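Local structure of endoglucanase (Clostridium thermocellum, 2E4T) at residues V89-H94 / V166-N171; P230-F235 / E239-A244; Y254-D259 / L336-N341; I404-N409 / H447-N452; W477-D480 / N485-Q488. The protein hydrolyses internal beta-1,4-glucan bonds of cellulose and xyloglucan, this chain being the family 44 glycoside hydrolase portion of a larger cellulase. All coordinates share one frame; numbering follows the deposited sequence.

Contact 1: residues V89-H94 / V166-N171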
# COMPACT_ATOMS: atom_id res chain seq x y z
N VAL A 89 -10.67 13.59 -13.49
CA VAL A 89 -9.46 13.28 -12.71
C VAL A 89 -9.31 11.75 -12.59
O VAL A 89 -8.20 11.21 -12.74
CB VAL A 89 -9.56 13.96 -11.32
CG1 VAL A 89 -8.58 13.35 -10.33
CG2 VAL A 89 -9.33 15.43 -11.47
N VAL A 90 -10.39 11.07 -12.23
CA VAL A 90 -10.36 9.63 -11.96
C VAL A 90 -10.28 8.82 -13.25
O VAL A 90 -9.56 7.80 -13.30
CB VAL A 90 -11.54 9.24 -11.06
CG1 VAL A 90 -11.70 7.75 -10.98
CG2 VAL A 90 -11.32 9.85 -9.67
N THR A 91 -10.98 9.26 -14.31
CA THR A 91 -10.89 8.50 -15.55
C THR A 91 -9.52 8.71 -16.22
O THR A 91 -8.99 7.75 -16.83
CB THR A 91 -12.05 8.82 -16.49
OG1 THR A 91 -12.00 10.20 -16.91
CG2 THR A 91 -13.40 8.53 -15.85
N THR A 92 -8.90 9.88 -16.08
CA THR A 92 -7.53 10.00 -16.56
C THR A 92 -6.60 9.08 -15.76
O THR A 92 -5.74 8.39 -16.32
CB THR A 92 -7.02 11.48 -16.48
OG1 THR A 92 -7.87 12.28 -17.32
CG2 THR A 92 -5.60 11.61 -16.94
N PHE A 93 -6.81 9.04 -14.43
CA PHE A 93 -5.97 8.22 -13.58
C PHE A 93 -6.09 6.74 -13.97
O PHE A 93 -5.06 6.03 -14.12
CB PHE A 93 -6.44 8.43 -12.12
CG PHE A 93 -5.57 7.76 -11.11
CD1 PHE A 93 -4.55 8.46 -10.49
CD2 PHE A 93 -5.79 6.41 -10.72
CE1 PHE A 93 -3.71 7.81 -9.54
CE2 PHE A 93 -5.00 5.79 -9.78
CZ PHE A 93 -3.95 6.49 -9.20
N HIS A 94 -7.32 6.25 -14.14
CA HIS A 94 -7.53 4.87 -14.51
C HIS A 94 -7.09 4.59 -15.95
O HIS A 94 -6.50 3.53 -16.25
CB HIS A 94 -8.96 4.45 -14.24
CG HIS A 94 -9.20 2.97 -14.43
ND1 HIS A 94 -8.40 1.99 -13.83
CD2 HIS A 94 -10.17 2.34 -15.14
CE1 HIS A 94 -8.92 0.81 -14.18
NE2 HIS A 94 -9.98 1.00 -14.97
N VAL A 166 -18.58 2.52 -13.48
CA VAL A 166 -18.98 1.20 -13.95
C VAL A 166 -19.56 1.28 -15.36
O VAL A 166 -19.30 0.40 -16.21
CB VAL A 166 -20.00 0.57 -12.98
CG1 VAL A 166 -20.62 -0.70 -13.52
CG2 VAL A 166 -19.30 0.30 -11.66
N ASN A 167 -20.34 2.33 -15.66
CA ASN A 167 -20.84 2.53 -17.00
C ASN A 167 -19.69 2.64 -18.01
O ASN A 167 -19.77 2.10 -19.12
CB ASN A 167 -21.72 3.78 -17.02
CG ASN A 167 -22.25 4.06 -18.41
OD1 ASN A 167 -21.68 4.93 -19.11
ND2 ASN A 167 -23.20 3.30 -18.86
N LYS A 168 -18.63 3.36 -17.64
CA LYS A 168 -17.52 3.58 -18.56
C LYS A 168 -16.65 2.34 -18.73
O LYS A 168 -16.21 2.05 -19.84
CB LYS A 168 -16.70 4.76 -18.10
CG LYS A 168 -15.57 5.09 -19.04
CD LYS A 168 -14.89 6.42 -18.69
CE LYS A 168 -13.64 6.71 -19.56
NZ LYS A 168 -12.84 5.50 -19.74
N TYR A 169 -16.33 1.67 -17.62
CA TYR A 169 -15.25 0.68 -17.60
C TYR A 169 -15.73 -0.75 -17.44
O TYR A 169 -14.88 -1.67 -17.52
CB TYR A 169 -14.26 1.00 -16.48
CG TYR A 169 -13.50 2.27 -16.70
CD1 TYR A 169 -12.64 2.40 -17.76
CD2 TYR A 169 -13.66 3.35 -15.85
CE1 TYR A 169 -11.91 3.57 -17.98
CE2 TYR A 169 -12.94 4.50 -16.01
CZ TYR A 169 -12.08 4.62 -17.10
OH TYR A 169 -11.35 5.79 -17.22
N GLY A 170 -17.00 -0.97 -17.14
CA GLY A 170 -17.45 -2.26 -16.69
C GLY A 170 -17.31 -2.38 -15.15
O GLY A 170 -16.55 -1.60 -14.54
N ASN A 171 -17.94 -3.37 -14.56
CA ASN A 171 -17.83 -3.59 -13.14
C ASN A 171 -16.47 -4.21 -12.79
O ASN A 171 -15.66 -4.60 -13.67
CB ASN A 171 -19.03 -4.34 -12.61
CG ASN A 171 -19.07 -5.82 -13.04
OD1 ASN A 171 -18.08 -6.50 -12.99
ND2 ASN A 171 -20.19 -6.27 -13.59

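Contact 2: residues P230-F235 / E239-A244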
# COMPACT_ATOMS: atom_id res chain seq x y z
N PRO A 230 -9.81 1.21 7.20
CA PRO A 230 -10.18 2.62 7.25
C PRO A 230 -9.14 3.61 6.71
O PRO A 230 -9.32 4.81 6.87
CB PRO A 230 -10.49 2.89 8.77
CG PRO A 230 -10.05 1.63 9.51
CD PRO A 230 -9.24 0.78 8.49
N ALA A 231 -8.04 3.09 6.11
CA ALA A 231 -6.97 3.98 5.59
C ALA A 231 -6.37 4.79 6.75
O ALA A 231 -6.12 6.00 6.64
CB ALA A 231 -7.43 4.85 4.44
N LEU A 232 -6.10 4.10 7.86
CA LEU A 232 -5.60 4.76 9.08
C LEU A 232 -4.19 5.27 8.89
O LEU A 232 -3.32 4.58 8.28
CB LEU A 232 -5.66 3.78 10.26
CG LEU A 232 -7.04 3.27 10.62
CD1 LEU A 232 -6.92 2.26 11.76
CD2 LEU A 232 -7.99 4.40 11.01
N TYR A 233 -3.88 6.43 9.48
CA TYR A 233 -2.64 7.09 9.15
C TYR A 233 -1.40 6.41 9.76
O TYR A 233 -0.27 6.56 9.23
CB TYR A 233 -2.65 8.58 9.57
CG TYR A 233 -2.29 8.84 11.01
CD1 TYR A 233 -0.97 9.08 11.37
CD2 TYR A 233 -3.26 8.87 11.99
CE1 TYR A 233 -0.59 9.33 12.70
CE2 TYR A 233 -2.91 9.10 13.32
CZ TYR A 233 -1.59 9.34 13.65
OH TYR A 233 -1.17 9.60 14.95
N GLY A 234 -1.58 5.75 10.89
CA GLY A 234 -0.42 5.26 11.63
C GLY A 234 -0.89 4.68 12.95
O GLY A 234 -2.09 4.64 13.26
N PHE A 235 0.10 4.22 13.74
CA PHE A 235 -0.19 3.35 14.86
C PHE A 235 -1.19 3.95 15.86
O PHE A 235 -2.04 3.20 16.36
CB PHE A 235 1.13 2.96 15.57
CG PHE A 235 0.90 1.89 16.57
CD1 PHE A 235 0.98 0.55 16.20
CD2 PHE A 235 0.48 2.20 17.89
CE1 PHE A 235 0.69 -0.46 17.10
CE2 PHE A 235 0.14 1.18 18.77
CZ PHE A 235 0.26 -0.13 18.34
N GLU A 239 -4.52 2.10 17.23
CA GLU A 239 -4.77 1.72 18.62
C GLU A 239 -6.06 2.32 19.18
O GLU A 239 -6.86 1.60 19.80
CB GLU A 239 -3.57 2.10 19.52
CG GLU A 239 -3.66 1.38 20.84
CD GLU A 239 -2.62 1.72 21.86
OE1 GLU A 239 -1.67 2.44 21.58
OE2 GLU A 239 -2.76 1.22 23.02
N THR A 240 -6.28 3.61 18.97
CA THR A 240 -7.36 4.34 19.65
C THR A 240 -8.10 5.31 18.71
O THR A 240 -8.87 6.16 19.20
CB THR A 240 -6.81 5.18 20.83
OG1 THR A 240 -5.98 6.21 20.27
CG2 THR A 240 -6.05 4.33 21.83
N LEU A 241 -7.89 5.20 17.39
CA LEU A 241 -8.48 6.15 16.45
C LEU A 241 -8.11 7.58 16.89
O LEU A 241 -8.89 8.52 16.87
CB LEU A 241 -9.97 5.91 16.27
CG LEU A 241 -10.61 6.60 15.04
CD1 LEU A 241 -10.07 6.00 13.73
CD2 LEU A 241 -12.13 6.43 15.10
N GLN A 242 -6.82 7.75 17.25
CA GLN A 242 -6.28 9.04 17.69
C GLN A 242 -7.08 9.60 18.88
O GLN A 242 -7.58 10.71 18.89
CB GLN A 242 -6.18 10.06 16.58
CG GLN A 242 -5.30 11.25 16.87
CD GLN A 242 -3.92 11.13 16.39
OE1 GLN A 242 -3.35 10.04 16.36
NE2 GLN A 242 -3.36 12.23 15.97
N SER A 243 -7.15 8.78 19.93
CA SER A 243 -7.82 9.20 21.15
C SER A 243 -9.26 9.62 20.83
O SER A 243 -9.73 10.66 21.33
CB SER A 243 -7.07 10.32 21.86
OG SER A 243 -5.70 9.94 22.15
N ALA A 244 -9.98 8.81 20.05
CA ALA A 244 -11.30 9.24 19.59
C ALA A 244 -12.18 9.53 20.80
O ALA A 244 -12.12 8.85 21.83
CB ALA A 244 -11.94 8.17 18.73

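Contact 3: residues Y254-D259 / L336-N341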
# COMPACT_ATOMS: atom_id res chain seq x y z
N TYR A 254 -12.05 -4.23 23.87
CA TYR A 254 -11.25 -4.36 22.66
C TYR A 254 -9.81 -3.96 22.95
O TYR A 254 -9.54 -2.90 23.55
CB TYR A 254 -11.80 -3.46 21.55
CG TYR A 254 -13.14 -3.90 21.04
CD1 TYR A 254 -13.25 -4.97 20.13
CD2 TYR A 254 -14.31 -3.28 21.43
CE1 TYR A 254 -14.47 -5.34 19.60
CE2 TYR A 254 -15.54 -3.65 20.95
CZ TYR A 254 -15.63 -4.65 20.02
OH TYR A 254 -16.85 -4.99 19.55
N ARG A 255 -8.88 -4.77 22.46
CA ARG A 255 -7.48 -4.55 22.68
C ARG A 255 -6.99 -3.27 21.95
O ARG A 255 -6.02 -2.62 22.41
CB ARG A 255 -6.67 -5.80 22.22
CG ARG A 255 -5.25 -5.88 22.75
CD ARG A 255 -4.65 -7.21 22.43
NE ARG A 255 -4.25 -7.38 21.01
CZ ARG A 255 -3.02 -7.33 20.52
NH1 ARG A 255 -1.97 -7.01 21.28
NH2 ARG A 255 -2.84 -7.64 19.24
N TRP A 256 -7.57 -3.00 20.79
CA TRP A 256 -7.23 -1.83 19.98
C TRP A 256 -8.38 -1.57 19.02
O TRP A 256 -9.25 -2.46 18.78
CB TRP A 256 -5.89 -1.91 19.26
CG TRP A 256 -5.62 -3.05 18.33
CD1 TRP A 256 -6.27 -4.27 18.22
CD2 TRP A 256 -4.50 -3.12 17.43
NE1 TRP A 256 -5.61 -5.08 17.31
CE2 TRP A 256 -4.54 -4.39 16.81
CE3 TRP A 256 -3.48 -2.22 17.11
CZ2 TRP A 256 -3.57 -4.78 15.89
CZ3 TRP A 256 -2.52 -2.61 16.21
CH2 TRP A 256 -2.57 -3.88 15.61
N PHE A 257 -8.38 -0.38 18.43
CA PHE A 257 -9.39 0.03 17.47
C PHE A 257 -9.45 -0.91 16.28
O PHE A 257 -10.57 -1.17 15.77
CB PHE A 257 -9.19 1.49 17.03
CG PHE A 257 -10.19 1.89 16.01
CD1 PHE A 257 -11.49 2.21 16.35
CD2 PHE A 257 -9.82 1.92 14.66
CE1 PHE A 257 -12.45 2.48 15.37
CE2 PHE A 257 -10.77 2.20 13.67
CZ PHE A 257 -12.09 2.49 14.03
N ILE A 258 -8.33 -1.47 15.83
CA ILE A 258 -8.40 -2.45 14.72
C ILE A 258 -9.42 -3.52 15.00
O ILE A 258 -10.22 -3.90 14.11
CB ILE A 258 -7.00 -3.10 14.56
CG1 ILE A 258 -5.93 -2.08 14.12
CG2 ILE A 258 -7.06 -4.30 13.62
CD1 ILE A 258 -6.15 -1.47 12.75
N ASP A 259 -9.44 -4.07 16.24
CA ASP A 259 -10.39 -5.15 16.55
C ASP A 259 -11.83 -4.67 16.53
O ASP A 259 -12.73 -5.39 16.07
CB ASP A 259 -10.09 -5.71 17.94
CG ASP A 259 -8.79 -6.53 17.98
OD1 ASP A 259 -8.30 -6.94 16.92
OD2 ASP A 259 -8.33 -6.78 19.13
N LEU A 336 3.60 -5.77 18.31
CA LEU A 336 4.66 -6.06 17.34
C LEU A 336 4.94 -7.56 17.38
O LEU A 336 4.85 -8.19 18.45
CB LEU A 336 5.92 -5.29 17.68
CG LEU A 336 5.76 -3.79 17.65
CD1 LEU A 336 7.11 -3.12 18.00
CD2 LEU A 336 5.23 -3.30 16.26
N PRO A 337 5.33 -8.16 16.24
CA PRO A 337 5.52 -7.52 14.94
C PRO A 337 4.17 -7.15 14.33
O PRO A 337 3.13 -7.79 14.60
CB PRO A 337 6.22 -8.59 14.11
CG PRO A 337 5.79 -9.92 14.76
CD PRO A 337 5.66 -9.60 16.23
N ILE A 338 4.13 -6.09 13.51
CA ILE A 338 2.84 -5.49 13.19
C ILE A 338 2.02 -6.32 12.22
O ILE A 338 0.79 -6.41 12.42
CB ILE A 338 3.01 -4.01 12.72
CG1 ILE A 338 1.66 -3.29 12.66
CG2 ILE A 338 3.77 -3.87 11.43
CD1 ILE A 338 0.96 -3.12 14.00
N LEU A 339 2.59 -6.94 11.17
CA LEU A 339 1.74 -7.67 10.25
C LEU A 339 1.08 -8.88 10.94
O LEU A 339 -0.13 -9.06 10.77
CB LEU A 339 2.44 -8.08 8.95
CG LEU A 339 2.99 -6.91 8.13
CD1 LEU A 339 3.70 -7.48 6.89
CD2 LEU A 339 1.91 -5.90 7.72
N PRO A 340 1.81 -9.70 11.71
CA PRO A 340 1.11 -10.81 12.39
C PRO A 340 0.05 -10.32 13.36
O PRO A 340 -0.98 -10.98 13.52
CB PRO A 340 2.30 -11.57 13.09
CG PRO A 340 3.47 -11.31 12.16
CD PRO A 340 3.29 -9.83 11.81
N ASN A 341 0.27 -9.17 14.02
CA ASN A 341 -0.77 -8.64 14.90
C ASN A 341 -2.04 -8.25 14.11
O ASN A 341 -3.16 -8.54 14.55
CB ASN A 341 -0.25 -7.51 15.79
CG ASN A 341 0.38 -8.07 17.03
OD1 ASN A 341 -0.30 -8.22 18.06
ND2 ASN A 341 1.65 -8.44 16.99
O HOH W 1 -4.48 -9.24 17.47

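Contact 4: residues I404-N409 / H447-N452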
# COMPACT_ATOMS: atom_id res chain seq x y z
N ILE A 404 11.27 -2.13 -6.53
CA ILE A 404 10.02 -2.60 -7.14
C ILE A 404 10.32 -3.41 -8.42
O ILE A 404 9.83 -4.54 -8.59
CB ILE A 404 9.08 -1.41 -7.44
CG1 ILE A 404 8.66 -0.74 -6.14
CG2 ILE A 404 7.89 -1.88 -8.25
CD1 ILE A 404 8.00 0.63 -6.33
N ASN A 405 11.11 -2.82 -9.35
CA ASN A 405 11.38 -3.53 -10.62
C ASN A 405 12.10 -4.84 -10.40
O ASN A 405 11.99 -5.75 -11.25
CB ASN A 405 12.19 -2.63 -11.57
CG ASN A 405 11.32 -1.63 -12.28
OD1 ASN A 405 10.12 -1.78 -12.46
ND2 ASN A 405 12.00 -0.54 -12.75
N LEU A 406 12.86 -5.00 -9.32
CA LEU A 406 13.53 -6.28 -9.06
C LEU A 406 12.47 -7.41 -9.00
O LEU A 406 12.78 -8.56 -9.36
CB LEU A 406 14.34 -6.20 -7.79
CG LEU A 406 15.37 -7.32 -7.62
CD1 LEU A 406 16.48 -7.27 -8.64
CD2 LEU A 406 15.92 -7.29 -6.18
N TYR A 407 11.26 -7.07 -8.52
CA TYR A 407 10.16 -8.02 -8.50
C TYR A 407 9.32 -7.99 -9.76
O TYR A 407 8.87 -9.06 -10.21
CB TYR A 407 9.23 -7.76 -7.31
CG TYR A 407 9.85 -8.14 -5.99
CD1 TYR A 407 9.52 -9.37 -5.37
CD2 TYR A 407 10.75 -7.29 -5.34
CE1 TYR A 407 10.06 -9.74 -4.17
CE2 TYR A 407 11.34 -7.65 -4.14
CZ TYR A 407 10.97 -8.88 -3.51
OH TYR A 407 11.54 -9.29 -2.33
N THR A 408 9.04 -6.83 -10.33
CA THR A 408 8.02 -6.73 -11.36
C THR A 408 8.56 -6.73 -12.77
O THR A 408 7.76 -6.94 -13.72
CB THR A 408 7.19 -5.43 -11.16
OG1 THR A 408 8.13 -4.36 -11.34
CG2 THR A 408 6.51 -5.38 -9.83
N ASN A 409 9.84 -6.43 -12.97
CA ASN A 409 10.35 -6.24 -14.34
C ASN A 409 11.87 -6.22 -14.23
O ASN A 409 12.54 -5.18 -14.47
CB ASN A 409 9.80 -4.97 -14.96
CG ASN A 409 10.05 -4.91 -16.45
OD1 ASN A 409 10.83 -5.72 -17.01
ND2 ASN A 409 9.35 -4.03 -17.13
N HIS A 447 12.72 -18.70 -8.50
CA HIS A 447 13.14 -17.33 -8.33
C HIS A 447 13.57 -17.05 -6.90
O HIS A 447 12.87 -17.46 -5.97
CB HIS A 447 11.95 -16.40 -8.66
CG HIS A 447 11.58 -16.42 -10.09
ND1 HIS A 447 11.96 -15.42 -10.94
CD2 HIS A 447 10.87 -17.31 -10.82
CE1 HIS A 447 11.50 -15.71 -12.16
NE2 HIS A 447 10.82 -16.86 -12.11
N ILE A 448 14.71 -16.36 -6.73
CA ILE A 448 15.20 -16.05 -5.42
C ILE A 448 15.59 -14.58 -5.37
O ILE A 448 16.43 -14.13 -6.18
CB ILE A 448 16.45 -16.90 -5.02
CG1 ILE A 448 16.14 -18.40 -5.15
CG2 ILE A 448 16.91 -16.54 -3.63
CD1 ILE A 448 17.40 -19.27 -5.12
N ILE A 449 15.03 -13.82 -4.43
CA ILE A 449 15.52 -12.47 -4.13
C ILE A 449 16.45 -12.61 -2.95
O ILE A 449 16.10 -13.18 -1.90
CB ILE A 449 14.33 -11.52 -3.70
CG1 ILE A 449 13.32 -11.32 -4.82
CG2 ILE A 449 14.89 -10.22 -3.22
CD1 ILE A 449 13.90 -10.67 -5.99
N LEU A 450 17.70 -12.15 -3.13
CA LEU A 450 18.76 -12.32 -2.15
C LEU A 450 19.33 -10.93 -1.83
O LEU A 450 19.82 -10.25 -2.74
CB LEU A 450 19.86 -13.22 -2.74
CG LEU A 450 21.08 -13.41 -1.84
CD1 LEU A 450 20.74 -14.14 -0.54
CD2 LEU A 450 22.12 -14.21 -2.65
N LEU A 451 19.18 -10.53 -0.57
CA LEU A 451 19.58 -9.17 -0.15
C LEU A 451 20.74 -9.29 0.83
O LEU A 451 20.62 -9.93 1.88
CB LEU A 451 18.39 -8.46 0.53
CG LEU A 451 17.11 -8.45 -0.31
CD1 LEU A 451 15.97 -7.72 0.42
CD2 LEU A 451 17.33 -7.80 -1.66
N ASN A 452 21.85 -8.63 0.47
CA ASN A 452 23.00 -8.56 1.38
C ASN A 452 22.99 -7.21 2.07
O ASN A 452 23.27 -6.17 1.42
CB ASN A 452 24.30 -8.78 0.65
CG ASN A 452 25.45 -8.89 1.63
OD1 ASN A 452 25.24 -9.16 2.81
ND2 ASN A 452 26.69 -8.72 1.13

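Contact 5: residues W477-D480 / N485-Q488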
# COMPACT_ATOMS: atom_id res chain seq x y z
N TRP A 477 20.20 -10.97 -11.86
CA TRP A 477 20.05 -9.54 -12.09
C TRP A 477 20.22 -8.82 -10.75
O TRP A 477 19.78 -9.35 -9.72
CB TRP A 477 18.67 -9.23 -12.70
CG TRP A 477 18.53 -9.71 -14.11
CD1 TRP A 477 18.62 -8.89 -15.23
CD2 TRP A 477 18.27 -11.01 -14.60
NE1 TRP A 477 18.42 -9.61 -16.35
CE2 TRP A 477 18.22 -10.92 -16.01
CE3 TRP A 477 18.05 -12.25 -14.00
CZ2 TRP A 477 17.97 -12.02 -16.84
CZ3 TRP A 477 17.79 -13.35 -14.79
CH2 TRP A 477 17.77 -13.22 -16.19
N ALA A 478 20.87 -7.65 -10.75
CA ALA A 478 21.14 -7.03 -9.45
C ALA A 478 21.25 -5.52 -9.59
O ALA A 478 21.53 -4.98 -10.66
CB ALA A 478 22.43 -7.58 -8.83
N PHE A 479 21.05 -4.85 -8.44
CA PHE A 479 21.44 -3.45 -8.29
C PHE A 479 22.29 -3.30 -7.02
O PHE A 479 22.34 -4.18 -6.14
CB PHE A 479 20.24 -2.48 -8.30
CG PHE A 479 19.27 -2.63 -7.14
CD1 PHE A 479 19.51 -2.03 -5.91
CD2 PHE A 479 18.07 -3.35 -7.30
CE1 PHE A 479 18.59 -2.10 -4.89
CE2 PHE A 479 17.15 -3.42 -6.27
CZ PHE A 479 17.39 -2.78 -5.06
N ASP A 480 23.01 -2.17 -6.96
CA ASP A 480 24.03 -1.99 -5.92
C ASP A 480 24.36 -0.48 -5.86
O ASP A 480 23.70 0.33 -6.52
CB ASP A 480 25.25 -2.89 -6.16
CG ASP A 480 25.82 -2.68 -7.55
OD1 ASP A 480 25.81 -1.51 -8.06
OD2 ASP A 480 26.32 -3.68 -8.12
N ASN A 485 20.22 1.11 -11.79
CA ASN A 485 19.78 0.31 -12.91
C ASN A 485 20.00 -1.15 -12.58
O ASN A 485 21.10 -1.54 -12.11
CB ASN A 485 20.60 0.65 -14.16
CG ASN A 485 20.45 2.08 -14.61
OD1 ASN A 485 21.47 2.67 -15.10
ND2 ASN A 485 19.30 2.64 -14.51
N ILE A 486 19.02 -2.00 -12.86
CA ILE A 486 19.16 -3.43 -12.62
C ILE A 486 19.88 -4.02 -13.83
O ILE A 486 19.44 -3.87 -14.98
CB ILE A 486 17.81 -4.10 -12.44
CG1 ILE A 486 17.08 -3.50 -11.24
CG2 ILE A 486 17.99 -5.60 -12.29
CD1 ILE A 486 15.62 -3.92 -11.16
N THR A 487 21.06 -4.66 -13.59
CA THR A 487 21.86 -5.18 -14.68
C THR A 487 22.04 -6.68 -14.48
O THR A 487 22.15 -7.20 -13.38
CB THR A 487 23.20 -4.45 -14.76
OG1 THR A 487 23.85 -4.65 -13.52
CG2 THR A 487 23.01 -2.99 -15.08
N GLN A 488 22.14 -7.38 -15.61
CA GLN A 488 22.37 -8.82 -15.61
C GLN A 488 23.83 -9.07 -15.25
O GLN A 488 24.74 -8.38 -15.75
CB GLN A 488 22.00 -9.45 -16.97
CG GLN A 488 21.96 -10.95 -16.88
CD GLN A 488 21.42 -11.60 -18.09
OE1 GLN A 488 21.05 -10.97 -19.10
NE2 GLN A 488 21.39 -12.93 -18.04

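Contact 1: residues V89-H94 / V166-N171
Tyr169, the last residue of helix 158-169, reaches across to Thr91 and His94 on helix 88-99. At its CB the chain turns beside the backbone N (chi1 -67°), and this sets the ring across the gap between the two helices. Tyr169 CG already lies 3.7 Å from CD2 of His94. Further out, CE1 and CZ keep nearly the same spacing, because His94 CD2 stands 3.3 Å above the middle of the tyrosine ring. The pair is T-shaped: the imidazole presents its edge to the phenol face, with planes at 89° and centroids 4.5 Å apart. In one of its two modelled conformers, Lys168 lays its aliphatic part over the opposite face, with CG 3.9 Å above the plane of the Tyr169 ring, so in that state the ring is held between imidazole and methylenes. At the tip, OH approaches CB of Thr91 to 3.2 Å, a tight fit that a small beta-branched residue can accept; the Tyr169 OH itself is hydrogen-bonded to Asp95 OD1. Histidine suits its place because it offers a flat edge while both nitrogens are bound, ND1 to Thr105 and NE2 to Thr176 O, which fixes the ring's rotation. Gly170 then takes a positive phi and leads the chain out of the helix. Two neighbouring helices packed over adjacent parallel strands, 104-109 and 180-183, form part of the outer layer of a TIM barrel.

Contact 2: residues P230-F235 / E239-A244
Two hydrogen bonds tie residues 230-235 to residues 239-244. Tyr233 OH donates to OE1 of Gln242 over 2.6 Å, meeting the oxygen in the carbonyl plane on a lone pair, at 123° to the C=O. OE1 lies at the edge of the phenol, near its plane, and the amide is turned 89° to the ring. This describes one of the two deposited conformers of Gln242, so the bond may not be permanent. The other bond is helical, from Glu239 N to Phe235 O at 2.8 Å, and it spans one turn of the short helix 235-240, with Gly234 as its N-cap.

Apolar contact comes from Leu232 CD2 and Leu241 CD1, 3.8 Å apart, two branched chains that cross at about a right angle. Leu241 bends back to reach its partner, with CG anti to the backbone N (chi1 -164°). Phe257 of helix 257-272 touches both leucines.

The remaining interaction is between aromatic edge and charge. Phe235 CE2 lies 3.6 Å from Glu239 OE1, a favourable approach of the ring's rim to a carboxylate whose salt bridge is with Lys332.

Thr240 OG1 accepts from Ser243 N at 2.8 Å, an ST motif; Leu241, Gln242 and Ser243 all have positive phi. Strand, short helix and turn together make a beta-alpha loop at the C-terminal end of a TIM-barrel strand, the rim on which barrel glycosidases carry their active sites.

Contact 3: residues Y254-D259 / L336-N341
The indole of Trp256 turns its rim toward Ile338, whose CD1 meets CH2 at 4.0 Å near the ring plane. Ile258 CG1 sits 3.6 Å above the centre of one face of the Trp256 ring, and the indole NE1 is hydrogen-bonded to Ser345. Arg255 likewise works through an edge: its guanidinium lies nearly in plane with Asn341 OD1. The contact joins the N-terminal ends of two neighbouring outer helices of the TIM barrel, 257-272 and 338-349, with Trp256 and Pro337 at their N-cap positions.

A flat aromatic with a polar N-H suits a site bordered by isoleucine side chains and the hydroxyl of Ser345. Arginine suits the exposed margin, for it can divide its two NH groups. NH1 forms a salt bridge with Asp334, while NH2 donates to Asn341 OD1 at 2.9 Å, the N-H...O angle being 159° and the oxygen using a lone pair. The bend in the arginine chain at chi3 (75°) turns the guanidinium to that oxygen. Asparagine can both accept and donate: its ND2 holds Pro337 O at 2.9 Å, fixing the amide's rotation. A water completes the bridge, accepting from Arg255 NH2 at 2.9 Å and donating to Asn341 O at 3.3 Å.

Contact 4: residues I404-N409 / H447-N452
Leu406 and Tyr407 close on Ile449, joining helix 398-408, which follows the last strand of the TIM barrel, to strand 442-452 of the large beta sheet built mainly from the C-terminal part of the chain, with strand 8-22 added from the N terminus. Ile404 O takes two backbone donors, Tyr407 N at 2.9 Å and Thr408 N, which holds the last turn of the helix where the contact residues sit. Leu406 comes next. With CG anti to the backbone N (chi1 -164°) it extends toward the strand, and its CD2 lies 3.9 Å from Ile449 CD1, the two chains sliding past each other in opposite directions. Its carbonyl is bound by His511 ND1, and His511 NE2 pairs with His447 ND1, so one histidine links the helix end to the strand.

Tyr407 follows and lies across the same isoleucine. Ile449 CD1 is placed over the middle of its ring, 4.3 Å from the centroid and 12° off the normal, a CH-pi contact. The branched isoleucine suits the place because CD1 can serve Leu406 and the ring face at once while CG1, on the same branch, and the separate CG2 branch lie along the outer end of the phenol. Phe417 meets the Tyr407 ring edge-to-face. The hydroxyl is buried and finds its partner in Ala375 O. Ile449 CG1 approaches Tyr407 CZ to 3.6 Å, and Ile449 CG2 reaches Tyr407 OH at the same distance.

Contact 5: residues W477-D480 / N485-Q488
Trp477 and Gln488 are brought side by side by their first torsions: Trp477 holds CG beside its own backbone N (chi1 -70°), Gln488 sets CG anti to the N (chi1 -168°) and then runs extended. They form a non-hydrogen-bonded cross-strand pair of a beta hairpin, strands 474-480 and 486-492, the latter an edge strand of the large sheet. The glutamine chain runs alongside the indole over one face, its methylenes offset toward the rim, with CB 3.6 Å from Trp477 NE1 and CG 4.0 Å from the centre of the five-membered ring, a CH-pi contact. The amide runs on past the CZ2 rim, its plane 21° from that of the indole. A long flexible chain suits this exposed face, for its methylenes cover the ring while its amide can meet solvent.

Next comes the hydrogen-bonded pair Ala478 and Thr487, with side chains on the other face. Ala478 N donates to Thr487 O and Thr487 N to Ala478 O, each at 3.0 Å. Ile486 fills the space between the aromatic residues: its CG2 meets Trp477 CB at 3.7 Å, and its CG1 approaches Phe479 CD2 at 4.1 Å. Phe479 itself turns to helix 398-408. Trp477 CA supplies one further link, a CA-H...O contact of 3.4 Å to Thr487 O.

In the fold
Along the chain the five contacts follow one another in series; none nests in or crosses another. Contact 1 closes a loop of some seventy residues within the TIM barrel and brings together two neighbouring outer helices. Contact 2 closes a short loop through helix 235-240 at the end of strand 226-232, and contact 3 spans a longer stretch to join two further barrel helices. Contacts 2 and 3 touch, with Glu239 O close to Phe257 N, so the short helix and the long one form a continuous patch. Contact 4 ties the barrel's last helix to the beta sheet, and contact 5 closes a hairpin at the edge of that sheet. They also touch, Ile486 CD1 resting on Leu406 N and Asn405 CB.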